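Local coordinates for chorismate mutase protein (Bartonella henselae, PDB 3RMI) that probably catalyses the rearrangement of chorismate to prephenate, as an all-helical chorismate mutase whose binding pocket here holds D-malate, at residues I42-A47 / H95-A99. Sequence-based numbering, arbitrary orientation.
Sequences IGRLKA and HEVIA. With MLT (D-malate), chain D.
The imidazole of H95 lies against the backbone of G43, its CD2 3.4 Å from G43 CA, where helix 4-48 crosses helix 77-106 in the all-helical, dimeric fold of type II chorismate mutases. The two short segments run in broadly the same direction, with axes 8.6 Å apart at an angle of 50°. With no side chain at G43, the ring of H95 and the I98 side chain come directly against its backbone. H95 holds CG anti to its carbonyl carbon (chi1 -77°), which carries the ring across to the first helix and on towards the malate. NE2 is hydrogen-bonded to the backbone oxygen of T39, one turn before G43, which should restrain the ring's rotation; ND1 is buried with no hydrogen-bond partner, K46 NZ staying 3.6 Å away. I42 CG2 approaches the ring obliquely near CE1, while I42 CD1 packs against C2 of the ligand.

One turn after I42, K46 runs its extended chain past the same side of the imidazole, CD lying 3.8 Å from H95 ND1, and brings NZ to malate O1 in a 3.0 Å hydrogen bond. The same ammonium group also bonds to the backbone oxygen of P52. Malate O1 lies in the plane of the H95 ring, at its edge, and R35, R58, Q62 and R18 of the second subunit complete the grip on the ligand, consistent with a pocket made for the dicarboxylate chorismate.

Beyond H95 the packing is mostly aliphatic: I98 sets its CG2 branch over the G43 carbonyl and beside R44 CG, and A47 CB packs against that branch and against A99. One water bridges the helices, donating to H95 O at 2.8 Å and to G43 O at 2.6 Å.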
# COMPACT_ATOMS: atom_id res chain seq x y z
N ILE A 42 -0.50 16.28 -10.12
CA ILE A 42 -1.77 16.15 -10.85
C ILE A 42 -2.85 16.98 -10.19
O ILE A 42 -3.61 17.65 -10.88
CB ILE A 42 -2.24 14.67 -11.00
CG1 ILE A 42 -1.27 13.90 -11.91
CG2 ILE A 42 -3.70 14.59 -11.58
CD1 ILE A 42 -1.56 12.38 -12.01
N GLY A 43 -2.93 16.97 -8.86
CA GLY A 43 -3.96 17.77 -8.16
C GLY A 43 -3.89 19.27 -8.46
O GLY A 43 -4.94 19.93 -8.65
N ARG A 44 -2.68 19.81 -8.54
CA ARG A 44 -2.47 21.24 -8.80
C ARG A 44 -2.90 21.59 -10.25
O ARG A 44 -3.59 22.58 -10.50
CB ARG A 44 -1.00 21.64 -8.54
CG ARG A 44 -0.58 21.57 -7.05
CD ARG A 44 0.76 22.27 -6.76
NE ARG A 44 1.86 21.50 -7.35
CZ ARG A 44 2.47 20.44 -6.78
NH1 ARG A 44 2.09 19.99 -5.57
NH2 ARG A 44 3.45 19.81 -7.42
N LEU A 45 -2.49 20.73 -11.16
CA LEU A 45 -2.85 20.83 -12.55
C LEU A 45 -4.38 20.76 -12.71
O LEU A 45 -5.01 21.62 -13.33
CB LEU A 45 -2.14 19.71 -13.31
CG LEU A 45 -1.37 20.04 -14.59
CD1 LEU A 45 -0.40 21.26 -14.44
CD2 LEU A 45 -0.65 18.80 -15.04
N LYS A 46 -5.00 19.76 -12.09
CA LYS A 46 -6.46 19.63 -12.18
C LYS A 46 -7.12 20.87 -11.62
O LYS A 46 -8.04 21.39 -12.23
CB LYS A 46 -6.99 18.39 -11.45
CG LYS A 46 -6.67 17.03 -12.13
CD LYS A 46 -7.36 15.91 -11.37
CE LYS A 46 -7.20 14.58 -12.04
NZ LYS A 46 -8.15 13.57 -11.43
N ALA A 47 -6.66 21.37 -10.48
CA ALA A 47 -7.27 22.55 -9.87
C ALA A 47 -7.11 23.83 -10.71
O ALA A 47 -8.06 24.64 -10.80
CB ALA A 47 -6.75 22.77 -8.45
N HIS A 95 -6.84 15.77 -3.93
CA HIS A 95 -7.22 16.60 -5.06
C HIS A 95 -8.25 17.63 -4.67
O HIS A 95 -8.18 18.78 -5.08
CB HIS A 95 -7.76 15.73 -6.20
CG HIS A 95 -6.70 15.01 -6.97
ND1 HIS A 95 -6.98 14.19 -8.04
CD2 HIS A 95 -5.35 15.00 -6.84
CE1 HIS A 95 -5.85 13.71 -8.53
NE2 HIS A 95 -4.85 14.19 -7.82
N GLU A 96 -9.22 17.22 -3.87
CA GLU A 96 -10.24 18.13 -3.37
C GLU A 96 -9.65 19.18 -2.43
O GLU A 96 -10.05 20.36 -2.49
CB GLU A 96 -11.37 17.35 -2.67
CG GLU A 96 -12.21 16.49 -3.66
CD GLU A 96 -13.19 15.51 -2.99
OE1 GLU A 96 -13.06 15.21 -1.76
OE2 GLU A 96 -14.10 15.04 -3.72
N VAL A 97 -8.70 18.79 -1.58
CA VAL A 97 -8.05 19.76 -0.66
C VAL A 97 -7.25 20.83 -1.42
O VAL A 97 -7.31 22.01 -1.09
CB VAL A 97 -7.16 19.06 0.41
CG1 VAL A 97 -6.27 20.08 1.15
CG2 VAL A 97 -8.05 18.30 1.40
N ILE A 98 -6.53 20.41 -2.45
CA ILE A 98 -5.81 21.35 -3.29
C ILE A 98 -6.77 22.34 -3.98
O ILE A 98 -6.47 23.52 -4.06
CB ILE A 98 -4.89 20.61 -4.29
CG1 ILE A 98 -3.74 19.93 -3.51
CG2 ILE A 98 -4.33 21.55 -5.32
CD1 ILE A 98 -3.23 18.61 -4.10
N ALA A 99 -7.94 21.86 -4.43
CA ALA A 99 -8.91 22.72 -5.13
C ALA A 99 -9.57 23.74 -4.22
O ALA A 99 -9.79 24.90 -4.61
CB ALA A 99 -9.98 21.88 -5.81
C1 MLT D . -5.36 10.69 -10.70
O1 MLT D . -6.01 11.50 -11.43
O2 MLT D . -5.82 10.58 -9.57
C2 MLT D . -4.12 9.94 -11.13
O3 MLT D . -4.30 9.82 -12.51
C3 MLT D . -3.75 8.53 -10.67
C4 MLT D . -4.41 7.93 -9.41
O4 MLT D . -5.69 7.81 -9.31
O5 MLT D . -3.70 7.48 -8.47
O HOH W 1 -7.26 19.23 -7.66